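PDB 3TWO: mannitol dehydrogenase, which probably reduces cinnamaldehydes to cinnamyl alcohols, and the reverse, with NADP(H), as a zinc-containing medium-chain alcohol dehydrogenase. Local coordinates for residues 15-20 against 321-326; 23-28 against 121-126; 163-168 against 186-191. All coordinates share one frame; numbering follows the deposited sequence.

Contact 1. Residues 15-20 against 321-326; sequences EHFKPH and KDIDTA
Asp324 OD1 accepts the backbone N-H of Phe17 at 3.1 Å from N, through the lone pair on the side of its other oxygen. The bond is bent, with an angle of 139° at the hydrogen. His16 adds an apolar neighbour to the same oxygen, its CB lying 3.4 Å from Asp324 OD1. The imidazole stays close without bonding: ND1 of His16 is 3.8 Å from Asp324 OD2, and ring and carboxylate planes are turned 45° apart. Any protonated form of this histidine would probably be favoured by the nearby carboxylate, and the helix N terminus would probably favour the ionised carboxylate of Asp324. The phenyl ring of Phe17 completes the contact. With CG beside its own backbone N (chi1 -83°), the ring swings toward the helix, where CG2 of Ile323 sits over one face, 4.0 Å from the ring centroid, in a CH-pi contact. Asp324 OD2 meets the ring at its edge instead, in plane and 3.7 Å from Phe17 CD1. Phe17 is thus held by its amide and by its ring at two successive residues of one helical turn. Tyr327, one turn on, adds an edge-to-face ring contact. Ile323 also packs on Phe8 of strand 3-9 and Ile341 of strand 338-342. The arrangement is one of helix packing beside a beta hairpin: helix 323-331, lying between strands 315-318 and 338-342 in sequence, packs against the loop end of the N-terminal hairpin 3-9/18-24 in the catalytic part of the medium-chain dehydrogenase fold.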
loop_
_atom_site.group_PDB
_atom_site.type_symbol
_atom_site.label_atom_id
_atom_site.label_comp_id
_atom_site.label_asym_id
_atom_site.label_seq_id
_atom_site.Cartn_x
_atom_site.Cartn_y
_atom_site.Cartn_z
ATOM N N GLU B 15 5.713 17.051 -31.485
ATOM C CA GLU B 15 6.668 17.113 -32.614
ATOM C C GLU B 15 7.609 15.923 -32.688
ATOM O O GLU B 15 7.568 15.078 -31.832
ATOM C CB GLU B 15 7.464 18.386 -32.544
ATOM C CG GLU B 15 6.604 19.576 -32.808
ATOM C CD GLU B 15 7.398 20.824 -32.673
ATOM O OE1 GLU B 15 8.452 20.961 -33.352
ATOM O OE2 GLU B 15 6.975 21.671 -31.867
ATOM N N HIS B 16 8.437 15.882 -33.720
ATOM C CA HIS B 16 9.491 14.924 -33.859
ATOM C C HIS B 16 10.770 15.493 -33.296
ATOM O O HIS B 16 10.934 16.699 -33.272
ATOM C CB HIS B 16 9.717 14.613 -35.334
ATOM C CG HIS B 16 8.620 13.796 -35.949
ATOM N ND1 HIS B 16 7.605 13.219 -35.204
ATOM C CD2 HIS B 16 8.399 13.428 -37.231
ATOM C CE1 HIS B 16 6.783 12.571 -36.012
ATOM N NE2 HIS B 16 7.242 12.684 -37.248
ATOM N N PHE B 17 11.675 14.598 -32.904
ATOM C CA PHE B 17 13.035 14.874 -32.460
ATOM C C PHE B 17 13.872 15.454 -33.574
ATOM O O PHE B 17 13.674 15.083 -34.722
ATOM C CB PHE B 17 13.640 13.580 -31.931
ATOM C CG PHE B 17 13.245 13.310 -30.467
ATOM C CD1 PHE B 17 12.047 12.660 -30.148
ATOM C CD2 PHE B 17 14.042 13.786 -29.423
ATOM C CE1 PHE B 17 11.671 12.458 -28.815
ATOM C CE2 PHE B 17 13.661 13.561 -28.067
ATOM C CZ PHE B 17 12.457 12.910 -27.792
ATOM N N LYS B 18 14.773 16.385 -33.258
ATOM C CA LYS B 18 15.659 16.963 -34.277
ATOM C C LYS B 18 17.019 17.218 -33.672
ATOM O O LYS B 18 17.109 17.419 -32.467
ATOM C CB LYS B 18 15.101 18.290 -34.804
ATOM C CG LYS B 18 13.713 18.183 -35.450
ATOM C CD LYS B 18 13.068 19.565 -35.897
ATOM C CE LYS B 18 12.677 20.512 -34.720
ATOM N NZ LYS B 18 13.916 20.928 -34.023
ATOM N N PRO B 19 18.085 17.230 -34.501
ATOM C CA PRO B 19 19.429 17.635 -34.022
ATOM C C PRO B 19 19.361 19.002 -33.368
ATOM O O PRO B 19 18.754 19.907 -33.896
ATOM C CB PRO B 19 20.273 17.709 -35.326
ATOM C CG PRO B 19 19.630 16.609 -36.169
ATOM C CD PRO B 19 18.120 16.777 -35.912
ATOM N N HIS B 20 19.954 19.157 -32.203
ATOM C CA HIS B 20 19.861 20.425 -31.509
ATOM C C HIS B 20 21.243 20.708 -30.946
ATOM O O HIS B 20 21.837 19.839 -30.260
ATOM C CB HIS B 20 18.811 20.283 -30.394
ATOM C CG HIS B 20 18.628 21.501 -29.540
ATOM N ND1 HIS B 20 18.291 22.738 -30.058
ATOM C CD2 HIS B 20 18.683 21.662 -28.191
ATOM C CE1 HIS B 20 18.186 23.618 -29.072
ATOM N NE2 HIS B 20 18.409 22.986 -27.926
ATOM N N LYS B 321 18.699 9.208 -35.101
ATOM C CA LYS B 321 17.639 9.471 -36.071
ATOM C C LYS B 321 16.530 8.424 -35.972
ATOM O O LYS B 321 15.525 8.560 -36.620
ATOM C CB LYS B 321 18.213 9.478 -37.498
ATOM C CG LYS B 321 18.377 8.080 -37.999
ATOM C CD LYS B 321 19.306 7.928 -39.202
ATOM C CE LYS B 321 19.370 6.458 -39.535
ATOM N NZ LYS B 321 19.885 6.190 -40.907
ATOM N N ASP B 322 16.694 7.353 -35.214
ATOM C CA ASP B 322 15.610 6.339 -35.156
ATOM C C ASP B 322 14.722 6.600 -33.967
ATOM O O ASP B 322 13.799 5.820 -33.705
ATOM C CB ASP B 322 16.192 4.902 -35.001
ATOM C CG ASP B 322 17.101 4.478 -36.171
ATOM O OD1 ASP B 322 16.603 4.416 -37.340
ATOM O OD2 ASP B 322 18.312 4.170 -35.931
ATOM N N ILE B 323 14.998 7.657 -33.190
ATOM C CA ILE B 323 14.300 7.832 -31.899
ATOM C C ILE B 323 12.763 7.827 -32.044
ATOM O O ILE B 323 12.050 7.152 -31.248
ATOM C CB ILE B 323 14.760 9.148 -31.134
ATOM C CG1 ILE B 323 16.206 9.028 -30.641
ATOM C CG2 ILE B 323 13.916 9.401 -29.925
ATOM C CD1 ILE B 323 16.917 10.353 -30.391
ATOM N N ASP B 324 12.257 8.570 -33.030
ATOM C CA ASP B 324 10.854 8.622 -33.280
ATOM C C ASP B 324 10.261 7.269 -33.603
ATOM O O ASP B 324 9.213 6.951 -33.099
ATOM C CB ASP B 324 10.537 9.630 -34.370
ATOM C CG ASP B 324 10.619 11.063 -33.834
ATOM O OD1 ASP B 324 11.404 11.855 -34.308
ATOM O OD2 ASP B 324 9.909 11.361 -32.895
ATOM N N THR B 325 10.946 6.479 -34.422
ATOM C CA THR B 325 10.555 5.104 -34.642
ATOM C C THR B 325 10.554 4.255 -33.387
ATOM O O THR B 325 9.591 3.569 -33.119
ATOM C CB THR B 325 11.437 4.496 -35.747
ATOM O OG1 THR B 325 11.139 5.245 -36.936
ATOM C CG2 THR B 325 11.091 2.971 -35.944
ATOM N N ALA B 326 11.601 4.333 -32.575
ATOM C CA ALA B 326 11.632 3.615 -31.277
ATOM C C ALA B 326 10.392 3.969 -30.402
ATOM O O ALA B 326 9.731 3.064 -29.878
ATOM C CB ALA B 326 12.922 3.902 -30.511
#

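Contact 2. Residues 23-28 against 121-126; sequences SRHAVG and SFHDNE
His25 holds CG between its backbone N and carbonyl carbon (chi1 72°), while His123 places CG beside its own N (chi1 -59°), and these two turns lay the imidazoles flat on each other. The rings form a face-to-face stack with planes only 11° from parallel, though their exact separation is doubtful because they are modelled too close. CB of His25 extends the overlap, lying 4.0 Å from the His123 ring centroid, over the same ring. ND1 of His123 is hydrogen-bonded to Asp120 OD2, which fixes the rotation of that ring within the stack. Glu126 comes to the His25 ring at its edge, near the ring plane. Its OE1 stays 4.4 Å from His25 ND1, a separation at which the carboxylate could still favour a protonated histidine by charge alone. A type I' turn from His123 to Glu126, closed by Glu126 N to His123 O at 3.1 Å, brings both side chains to the same neighbour. The turn lies in the loop that joins the short strands 119-120 and 126-127, while His25 follows directly on strand 18-24 and also packs on Val137 of strand 135-139 and Asp31 of strand 31-40.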
loop_
_atom_site.group_PDB
_atom_site.type_symbol
_atom_site.label_atom_id
_atom_site.label_comp_id
_atom_site.label_asym_id
_atom_site.label_seq_id
_atom_site.Cartn_x
_atom_site.Cartn_y
_atom_site.Cartn_z
ATOM N N SER B 23 24.461 24.127 -25.063
ATOM C CA SER B 23 25.629 24.178 -24.220
ATOM C C SER B 23 25.249 23.764 -22.789
ATOM O O SER B 23 24.076 23.868 -22.360
ATOM C CB SER B 23 26.283 25.585 -24.273
ATOM O OG SER B 23 25.500 26.489 -23.510
ATOM N N ARG B 24 26.233 23.269 -22.060
ATOM C CA ARG B 24 26.024 22.900 -20.647
ATOM C C ARG B 24 26.920 23.763 -19.764
ATOM O O ARG B 24 27.864 24.381 -20.257
ATOM C CB ARG B 24 26.407 21.443 -20.445
ATOM C CG ARG B 24 25.603 20.452 -21.264
ATOM C CD ARG B 24 26.154 19.037 -21.082
ATOM N NE ARG B 24 25.336 17.984 -21.708
ATOM C CZ ARG B 24 24.142 17.522 -21.284
ATOM N NH1 ARG B 24 23.511 18.072 -20.232
ATOM N NH2 ARG B 24 23.571 16.485 -21.926
ATOM N N HIS B 25 26.646 23.778 -18.453
ATOM C CA HIS B 25 27.538 24.460 -17.502
ATOM C C HIS B 25 29.028 24.009 -17.590
ATOM O O HIS B 25 29.342 22.849 -17.904
ATOM C CB HIS B 25 27.015 24.346 -16.050
ATOM C CG HIS B 25 27.137 22.977 -15.443
ATOM N ND1 HIS B 25 26.040 22.143 -15.255
ATOM C CD2 HIS B 25 28.198 22.336 -14.886
ATOM C CE1 HIS B 25 26.433 21.040 -14.630
ATOM N NE2 HIS B 25 27.730 21.136 -14.388
ATOM N N ALA B 26 29.913 24.961 -17.307
ATOM C CA ALA B 26 31.360 24.737 -17.215
ATOM C C ALA B 26 31.646 23.606 -16.225
ATOM O O ALA B 26 30.858 23.342 -15.302
ATOM C CB ALA B 26 32.062 26.048 -16.753
ATOM N N VAL B 27 32.780 22.939 -16.427
ATOM C CA VAL B 27 33.273 21.914 -15.512
ATOM C C VAL B 27 33.769 22.537 -14.207
ATOM O O VAL B 27 34.790 23.188 -14.191
ATOM C CB VAL B 27 34.407 21.090 -16.169
ATOM C CG1 VAL B 27 34.766 19.937 -15.286
ATOM C CG2 VAL B 27 33.983 20.585 -17.604
ATOM N N GLY B 28 33.030 22.339 -13.121
ATOM C CA GLY B 28 33.350 22.998 -11.859
ATOM C C GLY B 28 34.393 22.139 -11.182
ATOM O O GLY B 28 34.685 21.049 -11.659
ATOM N N SER B 121 18.735 23.737 -10.125
ATOM C CA SER B 121 18.899 24.775 -9.069
ATOM C C SER B 121 20.347 25.001 -8.671
ATOM O O SER B 121 20.653 25.978 -8.034
ATOM C CB SER B 121 18.070 24.462 -7.822
ATOM O OG SER B 121 18.599 23.330 -7.113
ATOM N N PHE B 122 21.247 24.096 -9.065
ATOM C CA PHE B 122 22.675 24.299 -8.803
ATOM C C PHE B 122 23.341 25.163 -9.862
ATOM O O PHE B 122 24.439 25.609 -9.651
ATOM C CB PHE B 122 23.376 22.947 -8.624
ATOM C CG PHE B 122 22.852 22.209 -7.451
ATOM C CD1 PHE B 122 21.748 21.393 -7.583
ATOM C CD2 PHE B 122 23.368 22.456 -6.162
ATOM C CE1 PHE B 122 21.199 20.742 -6.478
ATOM C CE2 PHE B 122 22.827 21.783 -5.042
ATOM C CZ PHE B 122 21.739 20.938 -5.207
ATOM N N HIS B 123 22.675 25.366 -11.000
ATOM C CA HIS B 123 23.175 26.229 -12.074
ATOM C C HIS B 123 22.110 27.167 -12.557
ATOM O O HIS B 123 21.587 27.000 -13.658
ATOM C CB HIS B 123 23.752 25.392 -13.220
ATOM C CG HIS B 123 24.863 24.511 -12.765
ATOM N ND1 HIS B 123 24.669 23.186 -12.415
ATOM C CD2 HIS B 123 26.173 24.792 -12.507
ATOM C CE1 HIS B 123 25.823 22.675 -12.005
ATOM N NE2 HIS B 123 26.752 23.627 -12.064
ATOM N N ASP B 124 21.764 28.108 -11.680
ATOM C CA ASP B 124 20.804 29.168 -11.948
ATOM C C ASP B 124 19.485 28.747 -12.574
ATOM O O ASP B 124 18.937 29.466 -13.375
ATOM C CB ASP B 124 21.467 30.211 -12.816
ATOM C CG ASP B 124 22.760 30.685 -12.214
ATOM O OD1 ASP B 124 23.812 30.465 -12.858
ATOM O OD2 ASP B 124 22.713 31.197 -11.067
ATOM N N ASN B 125 19.009 27.567 -12.207
ATOM C CA ASN B 125 17.744 27.027 -12.673
ATOM C C ASN B 125 17.625 26.869 -14.168
ATOM O O ASN B 125 16.503 26.911 -14.676
ATOM C CB ASN B 125 16.547 27.796 -12.108
ATOM C CG ASN B 125 16.235 27.375 -10.723
ATOM O OD1 ASN B 125 16.224 26.185 -10.410
ATOM N ND2 ASN B 125 16.017 28.343 -9.846
ATOM N N GLU B 126 18.756 26.720 -14.865
ATOM C CA GLU B 126 18.698 26.377 -16.267
ATOM C C GLU B 126 18.114 24.950 -16.432
ATOM O O GLU B 126 18.313 24.071 -15.574
ATOM C CB GLU B 126 20.060 26.538 -16.978
ATOM C CG GLU B 126 21.054 25.387 -16.763
ATOM C CD GLU B 126 22.476 25.684 -17.275
ATOM O OE1 GLU B 126 23.237 24.704 -17.460
ATOM O OE2 GLU B 126 22.838 26.871 -17.496
#

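Contact 3. Residues 163-168 against 186-191; sequences ITTYSP and GGLGSM. With NDP (NADPH dihydro-nicotinamide-adenine-dinucleotide phosphate), chain F.
The nicotinamide ring of the NADPH has the side chains of Leu188 and Thr164 on one and the same side. CD2 of Leu188 stands over that face, 3.5 Å from C6N of the cofactor, while CG2 of Thr164 lies beyond the ring edge, next to C4N (3.6 Å) and the carboxamide N7N. The hydroxyl of Thr164 comes alongside the same corner, with OG1 3.3 Å from C4N; its hydrogen bond is made to the carbonyl of Cys160, a ligand of the zinc ion. The two residues also touch each other, CG2 of Thr164 meeting CD2 of Leu188 at 3.6 Å, so helices 158-171 and 187-198 together line this side of the ring. The next residue, Thr165, has CG2 anti to its carbonyl carbon and beside its backbone N, which lays that methyl across Leu188, 3.4 Å from its carbonyl O. OG1 of Thr165 faces CB of Met191, and bonds within its own helix, to the carbonyls of Ala161 and Gly162. The axes of segments 163-168 and 187-191 come within 8.9 Å and cross at -44°. At the start of the second helix, Gly187 N donates to O2A of the cofactor and Leu188 N to O1N, each at 2.7 Å and nearly straight, at 171° and 173°. Gly186 is the N-cap, and its carbonyl O accepts from both N and OG of Ser190, bracing the first turn. Gly186 and Gly189 fit the Rossmann-type GxGxxG pattern. The chemistry implies a divided task: amides at a helix N terminus, probably aided by its dipole, hold the pyrophosphate, while the side chains of Leu188 and Thr164 are likely to set the position of the dihydropyridine, whose C4N carries the hydride in NADPH.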
loop_
_atom_site.group_PDB
_atom_site.type_symbol
_atom_site.label_atom_id
_atom_site.label_comp_id
_atom_site.label_asym_id
_atom_site.label_seq_id
_atom_site.Cartn_x
_atom_site.Cartn_y
_atom_site.Cartn_z
ATOM N N ILE B 163 18.799 -0.443 -11.855
ATOM C CA ILE B 163 18.534 -0.058 -10.452
ATOM C C ILE B 163 17.033 -0.081 -10.055
ATOM O O ILE B 163 16.701 -0.472 -8.960
ATOM C CB ILE B 163 19.137 1.303 -10.047
ATOM C CG1 ILE B 163 18.910 1.494 -8.531
ATOM C CG2 ILE B 163 18.479 2.534 -10.884
ATOM C CD1 ILE B 163 19.612 0.472 -7.652
ATOM N N THR B 164 16.150 0.362 -10.950
ATOM C CA THR B 164 14.764 0.548 -10.588
ATOM C C THR B 164 14.114 -0.792 -10.227
ATOM O O THR B 164 13.147 -0.833 -9.424
ATOM C CB THR B 164 13.948 1.249 -11.695
ATOM O OG1 THR B 164 14.488 2.574 -11.917
ATOM C CG2 THR B 164 12.459 1.389 -11.273
ATOM N N THR B 165 14.661 -1.881 -10.769
ATOM C CA THR B 165 14.045 -3.153 -10.538
ATOM C C THR B 165 14.869 -3.915 -9.531
ATOM O O THR B 165 14.290 -4.630 -8.718
ATOM C CB THR B 165 13.982 -3.967 -11.824
ATOM O OG1 THR B 165 15.292 -4.019 -12.366
ATOM C CG2 THR B 165 13.044 -3.262 -12.859
ATOM N N TYR B 166 16.203 -3.757 -9.573
ATOM C CA TYR B 166 17.058 -4.344 -8.563
ATOM C C TYR B 166 16.598 -3.906 -7.121
ATOM O O TYR B 166 16.515 -4.724 -6.175
ATOM C CB TYR B 166 18.487 -3.866 -8.805
ATOM C CG TYR B 166 19.535 -4.384 -7.824
ATOM C CD1 TYR B 166 20.101 -5.671 -7.961
ATOM C CD2 TYR B 166 20.004 -3.564 -6.782
ATOM C CE1 TYR B 166 21.126 -6.115 -7.068
ATOM C CE2 TYR B 166 20.996 -4.007 -5.886
ATOM C CZ TYR B 166 21.555 -5.264 -6.052
ATOM O OH TYR B 166 22.488 -5.677 -5.149
ATOM N N SER B 167 16.292 -2.611 -6.989
ATOM C CA SER B 167 16.101 -2.039 -5.656
ATOM C C SER B 167 14.934 -2.721 -4.877
ATOM O O SER B 167 15.110 -3.095 -3.765
ATOM C CB SER B 167 15.954 -0.491 -5.710
ATOM O OG SER B 167 15.825 0.079 -4.370
ATOM N N PRO B 168 13.737 -2.838 -5.461
ATOM C CA PRO B 168 12.619 -3.354 -4.639
ATOM C C PRO B 168 12.752 -4.857 -4.449
ATOM O O PRO B 168 12.258 -5.404 -3.461
ATOM C CB PRO B 168 11.380 -3.052 -5.488
ATOM C CG PRO B 168 11.930 -2.718 -6.861
ATOM C CD PRO B 168 13.266 -2.147 -6.656
ATOM N N GLY B 186 8.805 -5.530 -20.555
ATOM C CA GLY B 186 9.497 -4.607 -21.460
ATOM C C GLY B 186 10.921 -4.378 -20.974
ATOM O O GLY B 186 11.620 -5.323 -20.570
ATOM N N GLY B 187 11.365 -3.129 -21.015
ATOM C CA GLY B 187 12.744 -2.802 -20.528
ATOM C C GLY B 187 12.940 -3.083 -19.052
ATOM O O GLY B 187 13.816 -3.875 -18.684
ATOM N N LEU B 188 12.136 -2.461 -18.186
ATOM C CA LEU B 188 12.234 -2.751 -16.761
ATOM C C LEU B 188 11.854 -4.225 -16.482
ATOM O O LEU B 188 12.564 -4.932 -15.738
ATOM C CB LEU B 188 11.383 -1.785 -15.920
ATOM C CG LEU B 188 12.109 -0.518 -15.489
ATOM C CD1 LEU B 188 12.495 0.359 -16.705
ATOM C CD2 LEU B 188 11.161 0.280 -14.496
ATOM N N GLY B 189 10.780 -4.692 -17.117
ATOM C CA GLY B 189 10.277 -6.035 -16.858
ATOM C C GLY B 189 11.322 -7.115 -17.034
ATOM O O GLY B 189 11.506 -7.974 -16.176
ATOM N N SER B 190 11.977 -7.128 -18.186
ATOM C CA SER B 190 13.026 -8.115 -18.429
ATOM C C SER B 190 14.201 -7.991 -17.433
ATOM O O SER B 190 14.778 -9.011 -17.028
ATOM C CB SER B 190 13.542 -8.011 -19.882
ATOM O OG SER B 190 14.170 -6.762 -20.058
ATOM N N MET B 191 14.606 -6.778 -17.049
ATOM C CA MET B 191 15.617 -6.694 -15.938
ATOM C C MET B 191 15.102 -7.353 -14.625
ATOM O O MET B 191 15.856 -8.080 -13.939
ATOM C CB MET B 191 16.037 -5.231 -15.661
ATOM C CG MET B 191 16.887 -4.642 -16.765
ATOM S SD MET B 191 18.215 -5.739 -17.320
ATOM C CE MET B 191 19.263 -5.982 -15.883
HETATM P PA NDP F . 8.728 -0.215 -21.929
HETATM O O1A NDP F . 7.582 0.007 -22.826
HETATM O O2A NDP F . 9.945 -1.176 -22.199
HETATM O O5B NDP F . 8.003 -1.541 -21.315
HETATM C C5B NDP F . 6.537 -1.547 -20.892
HETATM C C4B NDP F . 6.022 -2.975 -21.027
HETATM O O4B NDP F . 4.690 -3.245 -20.420
HETATM C C3B NDP F . 5.930 -3.330 -22.528
HETATM O O3B NDP F . 6.552 -4.659 -22.709
HETATM C C2B NDP F . 4.397 -3.392 -22.765
HETATM O O2B NDP F . 4.187 -4.370 -23.802
HETATM C C1B NDP F . 3.885 -3.985 -21.431
HETATM N N9A NDP F . 2.520 -3.538 -21.072
HETATM C C8A NDP F . 1.977 -2.341 -21.395
HETATM N N7A NDP F . 0.775 -2.305 -20.844
HETATM C C5A NDP F . 0.559 -3.442 -20.189
HETATM C C6A NDP F . -0.501 -3.932 -19.449
HETATM N N6A NDP F . -1.672 -3.234 -19.249
HETATM N N1A NDP F . -0.357 -5.151 -18.942
HETATM C C2A NDP F . 0.733 -5.873 -19.077
HETATM N N3A NDP F . 1.761 -5.429 -19.761
HETATM C C4A NDP F . 1.676 -4.217 -20.335
HETATM O O3 NDP F . 8.688 0.473 -20.509
HETATM P PN NDP F . 9.839 0.567 -19.510
HETATM O O1N NDP F . 10.199 -0.754 -18.946
HETATM O O2N NDP F . 11.028 1.467 -19.938
HETATM O O5D NDP F . 9.152 1.424 -18.382
HETATM C C5D NDP F . 7.811 0.958 -17.871
HETATM C C4D NDP F . 7.170 2.057 -16.923
HETATM O O4D NDP F . 8.137 2.155 -15.860
HETATM C C3D NDP F . 7.015 3.478 -17.531
HETATM O O3D NDP F . 5.763 4.044 -17.056
HETATM C C2D NDP F . 8.269 4.188 -16.970
HETATM O O2D NDP F . 8.038 5.548 -16.844
HETATM C C1D NDP F . 8.328 3.562 -15.557
HETATM N N1N NDP F . 9.632 3.767 -14.840
HETATM C C2N NDP F . 9.588 4.078 -13.463
HETATM C C3N NDP F . 10.758 4.276 -12.747
HETATM C C7N NDP F . 10.671 4.523 -11.243
HETATM O O7N NDP F . 9.670 4.168 -10.598
HETATM N N7N NDP F . 11.817 4.881 -10.674
HETATM C C4N NDP F . 12.002 4.206 -13.417
HETATM C C5N NDP F . 12.066 3.855 -14.797
HETATM C C6N NDP F . 10.904 3.650 -15.512
HETATM P P2B NDP F . 3.167 -4.177 -24.972
HETATM O O1X NDP F . 4.038 -4.538 -26.314
HETATM O O2X NDP F . 1.960 -4.970 -24.721
HETATM O O3X NDP F . 2.849 -2.623 -25.075
#

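From the N terminus, the chain enters contact 1 at residues 15-20, runs up strand 18-24 and opens contact 2 straight after it, at 23-28. Contact 2 closes first, at 121-126, tying the end of that strand to the turn between strands 119-120 and 126-127. Contact 3 follows in series, from 163-168 to 186-191, closing a short span through strand 179-183 that brings helix 158-171 against helix 187-198 of the coenzyme-binding domain. Contact 1 closes last, at 321-326, once the chain has come back to the catalytic part, so its long loop encloses the other two without crossing. Contact 3 alone meets the cofactor; contacts 1 and 2 flank the two ends of strand 18-24.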